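Local coordinates for protein glycine betaine/carnitine/choline ABC transporter (Staphylococcus aureus subsp. aureus Mu50, PDB 3O66) that probably binds glycine betaine, carnitine or choline and hands it to a membrane ABC importer, at residues V68-T73 and Y220-V225; N114-M119 and V192-S197; E131-L136 and Y166-G171; G146-W151 and M176-V181; L180-L185 and Y205-L210. One frame throughout, in Å; residues are numbered along the deposited sequence.

In the fold
The five contacts show how one fold, the two-lobed type II periplasmic binding protein, uses different chemistry in different places. Contacts 1 and 2 are buried antiparallel strand pairings, one in the sheet of each lobe, and they touch where Tyr-220 meets Asn-114, near the passage between lobes; backbone bonds dominate both. The other three lie in the second lobe. Contact 4, partly buried, extends the sheet of contact 2 by a short parallel pairing at its edge. Contact 5, buried, sets helix 181-186 against residues leading to the opposite edge strand, with carbon contacts and one tyrosine-aspartate hydrogen bond. Contact 3, its centre about 24 Å from the chain's centre, is peripheral yet buried, joining two loops through aromatic packing.

Contact 1: residues V68-T73 and Y220-V225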
# COMPACT_ATOMS: atom_id res chain seq x y z
N VAL A 68 7.93 2.04 -3.40
CA VAL A 68 6.78 2.19 -2.50
C VAL A 68 7.18 1.78 -1.09
O VAL A 68 7.82 0.75 -0.87
CB VAL A 68 5.49 1.44 -3.01
CG1 VAL A 68 5.69 -0.04 -3.00
CG2 VAL A 68 4.26 1.84 -2.19
N ARG A 69 6.84 2.67 -0.15
CA ARG A 69 7.01 2.47 1.25
C ARG A 69 5.70 2.87 1.89
O ARG A 69 4.99 3.72 1.36
CB ARG A 69 8.19 3.35 1.74
CG ARG A 69 9.56 2.94 1.08
CD ARG A 69 10.16 1.63 1.66
NE ARG A 69 10.68 1.86 3.02
CZ ARG A 69 11.89 2.36 3.31
NH1 ARG A 69 12.77 2.65 2.35
NH2 ARG A 69 12.25 2.57 4.58
N TYR A 70 5.39 2.28 3.04
CA TYR A 70 4.12 2.58 3.68
C TYR A 70 4.39 3.25 5.00
O TYR A 70 5.16 2.71 5.79
CB TYR A 70 3.33 1.29 3.87
CG TYR A 70 3.25 0.55 2.56
CD1 TYR A 70 2.22 0.81 1.67
CD2 TYR A 70 4.22 -0.40 2.22
CE1 TYR A 70 2.14 0.15 0.47
CE2 TYR A 70 4.16 -1.09 1.00
CZ TYR A 70 3.10 -0.80 0.13
OH TYR A 70 3.00 -1.44 -1.08
N ASN A 71 3.76 4.41 5.26
CA ASN A 71 4.21 5.22 6.41
C ASN A 71 4.09 4.54 7.79
O ASN A 71 5.03 4.61 8.58
CB ASN A 71 3.71 6.67 6.40
CG ASN A 71 2.18 6.81 6.49
OD1 ASN A 71 1.41 5.82 6.54
ND2 ASN A 71 1.73 8.06 6.49
N GLY A 72 2.98 3.86 8.05
CA GLY A 72 2.83 3.16 9.33
C GLY A 72 3.88 2.07 9.53
O GLY A 72 4.30 1.79 10.65
N THR A 73 4.33 1.46 8.43
CA THR A 73 5.36 0.43 8.54
C THR A 73 6.67 1.09 8.89
O THR A 73 7.38 0.63 9.79
CB THR A 73 5.55 -0.32 7.24
OG1 THR A 73 4.34 -1.03 6.93
CG2 THR A 73 6.73 -1.32 7.38
N TYR A 220 -1.35 3.51 6.59
CA TYR A 220 -0.33 2.90 5.78
C TYR A 220 -0.40 3.57 4.41
O TYR A 220 -0.52 2.91 3.36
CB TYR A 220 -0.59 1.39 5.68
CG TYR A 220 -0.33 0.69 6.99
CD1 TYR A 220 -1.37 0.46 7.91
CD2 TYR A 220 0.95 0.29 7.33
CE1 TYR A 220 -1.13 -0.20 9.13
CE2 TYR A 220 1.21 -0.37 8.54
CZ TYR A 220 0.17 -0.60 9.43
OH TYR A 220 0.42 -1.24 10.60
N ALA A 221 -0.34 4.90 4.42
CA ALA A 221 -0.27 5.66 3.18
C ALA A 221 1.03 5.28 2.43
O ALA A 221 2.07 5.15 3.03
CB ALA A 221 -0.29 7.14 3.48
N ALA A 222 0.92 5.08 1.13
CA ALA A 222 2.04 4.65 0.28
C ALA A 222 2.70 5.84 -0.41
O ALA A 222 1.98 6.72 -0.97
CB ALA A 222 1.51 3.68 -0.79
N SER A 223 4.04 5.85 -0.39
CA SER A 223 4.83 6.93 -1.01
C SER A 223 6.12 6.37 -1.56
O SER A 223 6.55 5.30 -1.12
CB SER A 223 5.24 7.98 0.02
OG SER A 223 4.14 8.59 0.68
N ALA A 224 6.75 7.12 -2.47
CA ALA A 224 8.13 6.92 -2.85
C ALA A 224 9.05 7.41 -1.72
O ALA A 224 8.65 8.28 -0.97
CB ALA A 224 8.43 7.72 -4.09
N VAL A 225 10.25 6.84 -1.61
CA VAL A 225 11.38 7.39 -0.81
C VAL A 225 12.59 7.53 -1.73
O VAL A 225 12.83 6.68 -2.58
CB VAL A 225 11.69 6.49 0.40
CG1 VAL A 225 12.98 6.99 1.20
CG2 VAL A 225 10.46 6.39 1.32
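Arg-69 and Ser-223 face each other as a hydrogen-bonded pair of antiparallel strands: Arg-69 N donates to Ser-223 O at 2.8 Å, and Ser-223 N returns a bond to Arg-69 O at 2.9 Å. Tyr-70 and Ala-222 follow as a non-hydrogen-bonded pair, their CA atoms 4.5 Å apart. This ladder joins strand 65-70 to strand 222-227, the strand by which the chain re-enters the first-lobe sheet of a type II binding protein.

A further backbone bond, from Asn-71 N to Ala-221 O (2.9 Å), carries the pairing into the start of helix 71-76. Asn-71 adds its side chain: chi1 of 63° holds CG between the backbone N and the carbonyl carbon, bringing OD1 to Ala-221 N for a weak bond.

Side-chain packing lines both faces. Beside Tyr-70, Val-68 CG2 meets Ala-222 CB at 3.6 Å, and the Tyr-70 ring reaches the same methyl with CE1, 3.8 Å from Ala-222 CB. On the Arg-69 face, Arg-69 CG rests against Val-225 CG2 at 3.6 Å, before the bent chain carries the guanidinium to a salt bridge with Asp-74. The Tyr-220 ring presents an edge to Thr-73, with CE2 3.6 Å from OG1, and a triethylene glycol molecule, probably from the crystallisation liquor, lies beside this tyrosine.

The principle is a division of labour. Main-chain bonds and small apolar groups fix the two strands, while the polar ends reach partners beyond them: Tyr-70 OH bonds to Glu-20 and Ser-223 OG to Phe-107 O, tying the pair into the surrounding lobe.

Contact 2: residues N114-M119 and V192-S197; sequences NTYAFM and VALGYS
Leu-194 sets its CD1 methyl over the centre of the Phe-118 ring, a CH-pi contact 3.7 Å from CD1 to the ring centroid and 7° off the normal. The two residues form a non-hydrogen-bonded pair in the antiparallel ladder of strands 116-120 and 192-196, the middle of the second-lobe sheet in this type II binding-protein fold. Val-192 CG1 closes on the edge of the same ring, 4.0 Å from Phe-118 CD1, while the other branch of Leu-194, CD2, turns to Tyr-116.

Further along this face, Tyr-116 leans over Tyr-196. Its CE1 sits above one face of the Tyr-196 ring, offset toward the rim and 3.7 Å from Tyr-196 CZ; the planes meet obliquely at 45°. Trp-151 lies edge-to-face with Tyr-116.

On the reverse face Gly-195 brings no side chain. The selenomethionine Met-119 bends at chi3 (69°): its SE passes the place a side chain on Gly-195 would take, and CE reaches on to 3.7 Å from Gly-195 C.

Backbone bonds pair Ala-117 with Gly-195 and Met-119 with Ala-193 in both directions. Beyond the strands Thr-115 O accepts from Ser-197 N. The hydroxyl Ser-197 OG, also hydrogen-bonded to Ala-113 O, accepts from Thr-115 N at 3.0 Å, nearly straight.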
# COMPACT_ATOMS: atom_id res chain seq x y z
N ASN A 114 -2.33 0.96 1.76
CA ASN A 114 -2.34 -0.49 1.73
C ASN A 114 -2.32 -0.99 3.17
O ASN A 114 -1.25 -1.06 3.81
CB ASN A 114 -1.13 -1.02 0.94
CG ASN A 114 -1.21 -2.51 0.67
OD1 ASN A 114 -2.05 -3.22 1.24
ND2 ASN A 114 -0.34 -3.00 -0.19
N THR A 115 -3.53 -1.22 3.68
CA THR A 115 -3.74 -1.55 5.07
C THR A 115 -4.64 -2.78 5.20
O THR A 115 -5.35 -3.15 4.26
CB THR A 115 -4.38 -0.37 5.83
OG1 THR A 115 -4.65 -0.76 7.18
CG2 THR A 115 -5.70 0.10 5.14
N TYR A 116 -4.58 -3.43 6.36
CA TYR A 116 -5.63 -4.37 6.72
C TYR A 116 -6.92 -3.55 6.72
O TYR A 116 -6.93 -2.40 7.17
CB TYR A 116 -5.41 -4.98 8.11
CG TYR A 116 -4.49 -6.21 8.18
CD1 TYR A 116 -4.06 -6.88 7.03
CD2 TYR A 116 -4.09 -6.70 9.42
CE1 TYR A 116 -3.22 -8.00 7.12
CE2 TYR A 116 -3.27 -7.84 9.52
CZ TYR A 116 -2.84 -8.49 8.37
OH TYR A 116 -2.02 -9.59 8.50
N ALA A 117 -7.98 -4.16 6.19
CA ALA A 117 -9.28 -3.54 6.13
C ALA A 117 -10.31 -4.63 6.06
O ALA A 117 -10.11 -5.65 5.40
CB ALA A 117 -9.39 -2.64 4.86
N PHE A 118 -11.45 -4.39 6.70
CA PHE A 118 -12.59 -5.28 6.64
C PHE A 118 -13.32 -5.04 5.36
O PHE A 118 -13.47 -3.90 4.92
CB PHE A 118 -13.54 -5.07 7.83
CG PHE A 118 -12.93 -5.47 9.14
CD1 PHE A 118 -12.97 -6.80 9.54
CD2 PHE A 118 -12.23 -4.55 9.91
CE1 PHE A 118 -12.38 -7.20 10.75
CE2 PHE A 118 -11.60 -4.94 11.11
CZ PHE A 118 -11.68 -6.26 11.52
N MSE A 119 -13.78 -6.12 4.74
CA MSE A 119 -14.40 -6.03 3.43
C MSE A 119 -15.46 -7.10 3.25
O MSE A 119 -15.41 -8.17 3.91
CB MSE A 119 -13.38 -6.05 2.29
CG MSE A 119 -12.50 -7.31 2.30
SE MSE A 119 -11.06 -7.20 0.99
CE MSE A 119 -10.02 -5.80 1.88
N VAL A 192 -17.50 -11.67 5.89
CA VAL A 192 -16.58 -10.55 6.10
C VAL A 192 -15.13 -11.09 6.11
O VAL A 192 -14.86 -12.19 6.67
CB VAL A 192 -16.87 -9.84 7.47
CG1 VAL A 192 -15.96 -8.62 7.66
CG2 VAL A 192 -18.32 -9.42 7.57
N ALA A 193 -14.20 -10.34 5.50
CA ALA A 193 -12.80 -10.71 5.46
C ALA A 193 -11.99 -9.51 5.95
O ALA A 193 -12.37 -8.35 5.68
CB ALA A 193 -12.38 -11.09 4.03
N LEU A 194 -10.93 -9.79 6.68
CA LEU A 194 -9.92 -8.77 6.94
C LEU A 194 -8.82 -8.98 5.89
O LEU A 194 -7.99 -9.90 6.00
CB LEU A 194 -9.36 -8.92 8.35
CG LEU A 194 -8.36 -7.81 8.74
CD1 LEU A 194 -9.02 -6.39 8.78
CD2 LEU A 194 -7.80 -8.20 10.07
N GLY A 195 -8.80 -8.14 4.87
CA GLY A 195 -7.93 -8.34 3.67
C GLY A 195 -7.00 -7.16 3.56
O GLY A 195 -7.01 -6.30 4.43
N TYR A 196 -6.17 -7.10 2.52
CA TYR A 196 -5.40 -5.90 2.25
C TYR A 196 -6.20 -4.98 1.33
O TYR A 196 -6.81 -5.45 0.36
CB TYR A 196 -4.09 -6.27 1.56
CG TYR A 196 -3.01 -6.73 2.50
CD1 TYR A 196 -2.40 -5.82 3.39
CD2 TYR A 196 -2.57 -8.05 2.50
CE1 TYR A 196 -1.38 -6.23 4.25
CE2 TYR A 196 -1.55 -8.47 3.35
CZ TYR A 196 -0.97 -7.57 4.22
OH TYR A 196 0.03 -8.00 5.05
N SER A 197 -6.16 -3.69 1.61
CA SER A 197 -7.07 -2.73 0.95
C SER A 197 -6.76 -2.42 -0.51
O SER A 197 -7.55 -1.73 -1.16
CB SER A 197 -7.08 -1.43 1.75
OG SER A 197 -5.77 -0.87 1.73

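Contact 3: residues E131-L136 and Y166-G171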
# COMPACT_ATOMS: atom_id res chain seq x y z
N GLU A 131 -21.09 0.69 5.42
CA GLU A 131 -20.10 1.65 4.94
C GLU A 131 -18.85 1.65 5.83
O GLU A 131 -17.72 1.80 5.37
CB GLU A 131 -20.71 3.06 4.88
CG GLU A 131 -21.62 3.25 3.68
CD GLU A 131 -20.85 3.28 2.35
OE1 GLU A 131 -19.62 3.55 2.34
OE2 GLU A 131 -21.49 3.05 1.29
N THR A 132 -19.09 1.46 7.12
CA THR A 132 -18.02 1.52 8.13
C THR A 132 -17.93 0.21 8.87
O THR A 132 -18.84 -0.64 8.81
CB THR A 132 -18.26 2.65 9.17
OG1 THR A 132 -19.34 2.28 10.05
CG2 THR A 132 -18.53 4.02 8.49
N VAL A 133 -16.83 0.01 9.57
CA VAL A 133 -16.65 -1.19 10.37
C VAL A 133 -17.70 -1.22 11.49
O VAL A 133 -18.29 -2.28 11.77
CB VAL A 133 -15.22 -1.27 10.93
CG1 VAL A 133 -15.10 -2.41 11.91
CG2 VAL A 133 -14.20 -1.42 9.77
N SER A 134 -17.97 -0.06 12.08
CA SER A 134 -19.06 0.01 13.08
C SER A 134 -20.44 -0.47 12.53
O SER A 134 -21.24 -1.01 13.27
CB SER A 134 -19.15 1.40 13.71
OG SER A 134 -17.99 1.68 14.51
N ASP A 135 -20.72 -0.28 11.24
CA ASP A 135 -21.99 -0.75 10.66
C ASP A 135 -22.20 -2.26 10.83
O ASP A 135 -23.33 -2.76 10.80
CB ASP A 135 -22.10 -0.35 9.19
CG ASP A 135 -22.26 1.13 8.99
OD1 ASP A 135 -22.78 1.82 9.89
OD2 ASP A 135 -21.87 1.63 7.92
N LEU A 136 -21.12 -3.00 11.06
CA LEU A 136 -21.22 -4.43 11.33
C LEU A 136 -21.82 -4.78 12.70
O LEU A 136 -22.30 -5.91 12.89
CB LEU A 136 -19.85 -5.10 11.22
CG LEU A 136 -19.17 -5.08 9.86
CD1 LEU A 136 -17.71 -5.50 9.99
CD2 LEU A 136 -19.91 -5.99 8.88
N TYR A 166 -13.90 -1.99 19.03
CA TYR A 166 -15.13 -1.85 18.28
C TYR A 166 -16.40 -2.27 19.03
O TYR A 166 -17.48 -1.79 18.74
CB TYR A 166 -15.00 -2.50 16.91
CG TYR A 166 -14.47 -1.54 15.85
CD1 TYR A 166 -15.33 -0.64 15.22
CD2 TYR A 166 -13.11 -1.50 15.52
CE1 TYR A 166 -14.88 0.27 14.27
CE2 TYR A 166 -12.62 -0.58 14.54
CZ TYR A 166 -13.52 0.30 13.94
OH TYR A 166 -13.13 1.20 12.98
N GLY A 167 -16.26 -3.15 20.03
CA GLY A 167 -17.39 -3.48 20.91
C GLY A 167 -18.34 -4.53 20.37
O GLY A 167 -19.50 -4.60 20.79
N PHE A 168 -17.85 -5.37 19.46
CA PHE A 168 -18.64 -6.50 18.96
C PHE A 168 -17.76 -7.67 18.52
O PHE A 168 -16.53 -7.53 18.40
CB PHE A 168 -19.61 -6.06 17.85
CG PHE A 168 -18.94 -5.49 16.62
CD1 PHE A 168 -18.45 -6.34 15.63
CD2 PHE A 168 -18.84 -4.12 16.45
CE1 PHE A 168 -17.84 -5.82 14.49
CE2 PHE A 168 -18.23 -3.58 15.29
CZ PHE A 168 -17.72 -4.43 14.32
N ASP A 169 -18.37 -8.84 18.31
CA ASP A 169 -17.61 -9.97 17.82
C ASP A 169 -18.39 -10.79 16.80
O ASP A 169 -19.57 -10.53 16.54
CB ASP A 169 -16.97 -10.80 18.96
CG ASP A 169 -17.91 -11.80 19.60
OD1 ASP A 169 -19.15 -11.67 19.51
OD2 ASP A 169 -17.38 -12.76 20.24
N PHE A 170 -17.72 -11.75 16.20
CA PHE A 170 -18.30 -12.46 15.10
C PHE A 170 -18.84 -13.81 15.50
O PHE A 170 -18.34 -14.43 16.44
CB PHE A 170 -17.29 -12.55 13.96
CG PHE A 170 -17.12 -11.26 13.22
CD1 PHE A 170 -17.93 -10.96 12.12
CD2 PHE A 170 -16.19 -10.32 13.65
CE1 PHE A 170 -17.78 -9.76 11.45
CE2 PHE A 170 -16.04 -9.12 12.99
CZ PHE A 170 -16.83 -8.84 11.89
N GLY A 171 -19.87 -14.26 14.78
CA GLY A 171 -20.50 -15.55 15.08
C GLY A 171 -19.53 -16.70 14.88
O GLY A 171 -19.51 -17.63 15.67
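Two connecting loops of the second lobe meet here, one following helix 122-128 and the other following helix 159-166, and Val-133 and Tyr-166 make the central touch. Val-133 CG1 stands over the centre of the Tyr-166 ring in a CH-pi contact, 3.7 Å from CG1 to the centroid and 14° off the normal. Ser-134 OG approaches the same ring in its plane, at the edge, 3.4 Å from Tyr-166 CE1.

Phe-168 comes next. Its chi1 of 61° brings the ring to residues 133-136, with Leu-136 C over one face; CZ lies 3.4 Å from Val-133 O and 3.8 Å from Leu-136 CB. Leu-136 CD1 then meets the edge of Phe-170, 3.9 Å from CZ.

Asp-135 OD2 accepts from Glu-131 N and Thr-132 N, and Thr-132 OG1 accepts from Asp-135 N, an ST motif. These bonds shape the turn from which Val-133 and Leu-136 point toward the aromatic rings.

Across the two loops the adhesion is thus by ring faces and edges against aliphatic carbons, with one carbonyl oxygen and one hydroxyl beside the rings. Ser-134 OG bonds to Asp-213 and Tyr-166 OH to Asp-212, which implies an apolar interface whose polar ends are bonded to a third loop.

Contact 4: residues G146-W151 and M176-V181; sequences GMDSSW and MQIGLV
The carboxylate of Asp-148 is the flat group at the centre, with Ile-178 at its OD1 end and its own loop at the other. Ile-178 CB lies 3.6 Å from Asp-148 OD1. Ser-150 N reaches Asp-148 OD2 from above the carboxylate plane, 48° out of it, closing an Asx turn. With CG anti to the backbone N (chi1 -175°), the Asp-148 side chain runs across that of Ile-178 at about a right angle. Ile-178 also packs on Tyr-196 of the adjoining strand 192-196.

Peptide groups supply the bonds between the segments. Met-176 N donates to Met-147 O at 2.8 Å, and Ser-149 N donates to Met-176 O at 2.9 Å, tilted 27° from the carbonyl plane. Met-176 therefore grips the residues on both sides of Asp-148, the signature of a parallel bridge, and Asp-148 CA adds a CA-H...O contact to Met-176 O at 3.2 Å. Strands 144-148 and 172-176 are the parallel pair of a beta-alpha-beta crossover through helix 159-166, and strand 172-176 is outermost in the sheet.

Gly-146 offers a bare backbone to the second segment. The selenium of Met-176 stands 4.2 Å from Gly-146 CA, and Val-181 CG1, from helix 181-186, lies 4.3 Å from Gly-146 C.

The chemistry implies that the strand ends are joined chiefly by the main chain, while Asp-148 spends its OD2 on closing an Asx turn in its own chain, where the strand ends.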
# COMPACT_ATOMS: atom_id res chain seq x y z
N GLY A 146 -13.28 -14.09 8.11
CA GLY A 146 -11.98 -14.70 7.76
C GLY A 146 -10.89 -13.65 7.95
O GLY A 146 -11.08 -12.50 7.55
N MSE A 147 -9.77 -14.04 8.57
CA MSE A 147 -8.63 -13.13 8.74
C MSE A 147 -7.32 -13.91 8.60
O MSE A 147 -7.32 -15.13 8.73
CB MSE A 147 -8.68 -12.45 10.13
CG MSE A 147 -8.40 -13.39 11.26
SE MSE A 147 -10.00 -14.40 11.68
CE MSE A 147 -10.43 -13.38 13.32
N ASP A 148 -6.21 -13.21 8.35
CA ASP A 148 -4.89 -13.84 8.39
C ASP A 148 -4.69 -14.56 9.73
O ASP A 148 -5.02 -14.01 10.78
CB ASP A 148 -3.76 -12.82 8.25
CG ASP A 148 -2.40 -13.48 8.18
OD1 ASP A 148 -2.05 -14.05 7.12
OD2 ASP A 148 -1.70 -13.49 9.19
N SER A 149 -4.13 -15.77 9.70
CA SER A 149 -3.80 -16.47 10.96
C SER A 149 -2.89 -15.66 11.94
O SER A 149 -3.06 -15.74 13.15
CB SER A 149 -3.26 -17.89 10.71
OG SER A 149 -2.41 -17.99 9.58
N SER A 150 -1.97 -14.85 11.42
CA SER A 150 -1.09 -14.06 12.32
C SER A 150 -1.84 -12.98 13.12
O SER A 150 -1.28 -12.39 14.04
CB SER A 150 0.08 -13.46 11.56
N TRP A 151 -3.11 -12.75 12.77
CA TRP A 151 -3.91 -11.71 13.40
C TRP A 151 -4.68 -12.14 14.66
O TRP A 151 -5.02 -11.29 15.49
CB TRP A 151 -4.85 -11.06 12.35
CG TRP A 151 -5.33 -9.72 12.74
CD1 TRP A 151 -4.60 -8.57 12.86
CD2 TRP A 151 -6.67 -9.37 13.10
NE1 TRP A 151 -5.40 -7.53 13.25
CE2 TRP A 151 -6.68 -7.99 13.41
CE3 TRP A 151 -7.87 -10.10 13.18
CZ2 TRP A 151 -7.84 -7.32 13.79
CZ3 TRP A 151 -9.02 -9.43 13.55
CH2 TRP A 151 -9.00 -8.05 13.86
N MSE A 176 -6.81 -17.88 8.61
CA MSE A 176 -6.42 -18.55 7.36
C MSE A 176 -5.35 -17.76 6.62
O MSE A 176 -4.93 -16.73 7.10
CB MSE A 176 -7.65 -18.73 6.45
CG MSE A 176 -8.40 -17.38 6.19
SE MSE A 176 -10.13 -17.63 5.38
CE MSE A 176 -9.58 -18.05 3.58
N GLN A 177 -4.94 -18.23 5.45
CA GLN A 177 -4.01 -17.48 4.59
C GLN A 177 -4.70 -16.25 4.03
O GLN A 177 -5.74 -16.36 3.37
CB GLN A 177 -3.56 -18.32 3.41
CG GLN A 177 -2.53 -19.36 3.70
CD GLN A 177 -1.72 -19.69 2.45
OE1 GLN A 177 -2.26 -20.19 1.45
NE2 GLN A 177 -0.42 -19.39 2.49
N ILE A 178 -4.10 -15.08 4.27
CA ILE A 178 -4.67 -13.81 3.85
C ILE A 178 -4.95 -13.81 2.34
O ILE A 178 -5.99 -13.31 1.88
CB ILE A 178 -3.74 -12.63 4.31
CG1 ILE A 178 -4.31 -11.26 3.95
CG2 ILE A 178 -2.38 -12.76 3.68
CD1 ILE A 178 -5.65 -11.06 4.37
N GLY A 179 -4.06 -14.43 1.58
CA GLY A 179 -4.18 -14.54 0.12
C GLY A 179 -5.49 -15.18 -0.36
O GLY A 179 -5.94 -14.90 -1.47
N LEU A 180 -6.08 -16.01 0.49
CA LEU A 180 -7.29 -16.76 0.18
C LEU A 180 -8.64 -16.15 0.66
O LEU A 180 -9.70 -16.68 0.31
CB LEU A 180 -7.17 -18.20 0.69
CG LEU A 180 -6.03 -19.04 0.10
CD1 LEU A 180 -6.18 -20.52 0.52
CD2 LEU A 180 -6.00 -18.90 -1.41
N VAL A 181 -8.60 -15.04 1.41
CA VAL A 181 -9.83 -14.44 1.95
C VAL A 181 -10.73 -13.82 0.87
O VAL A 181 -11.96 -13.83 1.03
CB VAL A 181 -9.57 -13.40 3.13
CG1 VAL A 181 -8.75 -14.05 4.24
CG2 VAL A 181 -8.93 -12.09 2.62

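Contact 5: residues L180-L185 and Y205-L210; sequences LVYDAL and YDLKVL
Tyr-205 points its phenol at Asp-183, and the OH donates to Asp-183 OD1. The modelled separation of these two atoms, 2.4 Å, is very short, and its exact value is doubtful. The carboxylate is turned 53° against the ring, and OD1 sits at the ring edge near its plane. With Asp-183 CG beside the backbone N (chi1 -68°), the carboxylate leans off the helix toward the phenol. Nearer its root, the Tyr-205 ring passes the helix backbone, CD2 lying 3.9 Å from Tyr-182 O.

Leu-207 meets the same helix with its two methyls. CD1 meets the edge of the Tyr-182 ring, 4.2 Å from Tyr-182 CD1. CD2 faces Leu-185 CD2, also 4.2 Å away, the two leucine side chains crossing at a slant. The Tyr-182 ring itself has Val-181 CG2 over the centre of one face, 3.9 Å above the plane.

Around this joint, Tyr-182 OH bonds to Tyr-196 N of strand 192-196, while Tyr-182 and Leu-185 both pack on Met-119 of strand 116-120. Tyr-205 directly follows helix 200-204, whose Arg-201 touches Tyr-182 and Asp-183. Helix 181-186 therefore lies against one face of the second-lobe sheet, next to the residues that lead from helix 200-204 into edge strand 208-209.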
# COMPACT_ATOMS: atom_id res chain seq x y z
N LEU A 180 -6.08 -16.01 0.49
CA LEU A 180 -7.29 -16.76 0.18
C LEU A 180 -8.64 -16.15 0.66
O LEU A 180 -9.70 -16.68 0.31
CB LEU A 180 -7.17 -18.20 0.69
CG LEU A 180 -6.03 -19.04 0.10
CD1 LEU A 180 -6.18 -20.52 0.52
CD2 LEU A 180 -6.00 -18.90 -1.41
N VAL A 181 -8.60 -15.04 1.41
CA VAL A 181 -9.83 -14.44 1.95
C VAL A 181 -10.73 -13.82 0.87
O VAL A 181 -11.96 -13.83 1.03
CB VAL A 181 -9.57 -13.40 3.13
CG1 VAL A 181 -8.75 -14.05 4.24
CG2 VAL A 181 -8.93 -12.09 2.62
N TYR A 182 -10.13 -13.35 -0.23
CA TYR A 182 -10.89 -12.69 -1.32
C TYR A 182 -11.80 -13.68 -2.02
O TYR A 182 -12.99 -13.40 -2.19
CB TYR A 182 -9.98 -11.96 -2.31
CG TYR A 182 -8.93 -11.18 -1.58
CD1 TYR A 182 -9.23 -9.95 -0.96
CD2 TYR A 182 -7.64 -11.72 -1.44
CE1 TYR A 182 -8.27 -9.26 -0.24
CE2 TYR A 182 -6.66 -11.03 -0.73
CZ TYR A 182 -6.97 -9.82 -0.13
OH TYR A 182 -5.95 -9.21 0.58
N ASP A 183 -11.25 -14.83 -2.39
CA ASP A 183 -12.06 -15.87 -3.02
C ASP A 183 -13.05 -16.51 -2.05
O ASP A 183 -14.17 -16.85 -2.44
CB ASP A 183 -11.15 -16.91 -3.67
CG ASP A 183 -10.40 -16.35 -4.87
OD1 ASP A 183 -11.03 -15.71 -5.73
OD2 ASP A 183 -9.18 -16.53 -4.94
N ALA A 184 -12.67 -16.64 -0.78
CA ALA A 184 -13.58 -17.18 0.24
C ALA A 184 -14.79 -16.25 0.44
O ALA A 184 -15.93 -16.68 0.64
CB ALA A 184 -12.81 -17.41 1.56
N LEU A 185 -14.55 -14.95 0.35
CA LEU A 185 -15.65 -13.97 0.37
C LEU A 185 -16.49 -14.05 -0.93
O LEU A 185 -17.73 -14.07 -0.89
CB LEU A 185 -15.06 -12.58 0.58
CG LEU A 185 -15.80 -11.40 1.16
CD1 LEU A 185 -16.53 -11.70 2.49
CD2 LEU A 185 -14.80 -10.21 1.30
N TYR A 205 -13.68 -8.63 -8.11
CA TYR A 205 -14.92 -9.16 -7.53
C TYR A 205 -15.84 -8.08 -7.03
O TYR A 205 -16.87 -8.38 -6.40
CB TYR A 205 -14.61 -10.12 -6.38
CG TYR A 205 -13.68 -11.24 -6.74
CD1 TYR A 205 -13.55 -11.68 -8.06
CD2 TYR A 205 -12.97 -11.91 -5.75
CE1 TYR A 205 -12.70 -12.71 -8.40
CE2 TYR A 205 -12.12 -12.96 -6.07
CZ TYR A 205 -11.99 -13.35 -7.39
OH TYR A 205 -11.16 -14.38 -7.72
N ASP A 206 -15.49 -6.82 -7.32
CA ASP A 206 -16.28 -5.65 -6.92
C ASP A 206 -16.62 -5.70 -5.42
O ASP A 206 -17.77 -5.55 -5.02
CB ASP A 206 -17.55 -5.54 -7.80
CG ASP A 206 -18.17 -4.16 -7.77
OD1 ASP A 206 -17.47 -3.16 -7.48
OD2 ASP A 206 -19.37 -4.06 -8.05
N LEU A 207 -15.61 -5.94 -4.59
CA LEU A 207 -15.80 -6.04 -3.13
C LEU A 207 -15.92 -4.62 -2.53
O LEU A 207 -15.48 -3.65 -3.16
CB LEU A 207 -14.63 -6.78 -2.49
CG LEU A 207 -14.32 -8.22 -2.96
CD1 LEU A 207 -13.07 -8.77 -2.26
CD2 LEU A 207 -15.52 -9.15 -2.69
N LYS A 208 -16.57 -4.51 -1.37
CA LYS A 208 -16.78 -3.25 -0.69
C LYS A 208 -15.86 -3.19 0.53
O LYS A 208 -15.97 -3.99 1.45
CB LYS A 208 -18.26 -3.11 -0.25
CG LYS A 208 -18.52 -1.94 0.74
CD LYS A 208 -18.69 -0.59 0.01
CE LYS A 208 -18.80 0.56 1.04
NZ LYS A 208 -18.67 1.83 0.32
N VAL A 209 -14.92 -2.26 0.51
CA VAL A 209 -13.99 -2.10 1.65
C VAL A 209 -14.64 -1.16 2.63
O VAL A 209 -15.11 -0.09 2.22
CB VAL A 209 -12.67 -1.55 1.17
CG1 VAL A 209 -11.68 -1.36 2.38
CG2 VAL A 209 -12.10 -2.48 0.08
N LEU A 210 -14.68 -1.54 3.92
CA LEU A 210 -15.34 -0.73 4.94
C LEU A 210 -14.38 0.28 5.58
O LEU A 210 -13.20 -0.02 5.75
CB LEU A 210 -15.95 -1.64 6.03
CG LEU A 210 -17.01 -2.65 5.53
CD1 LEU A 210 -17.48 -3.51 6.69
CD2 LEU A 210 -18.20 -1.91 4.91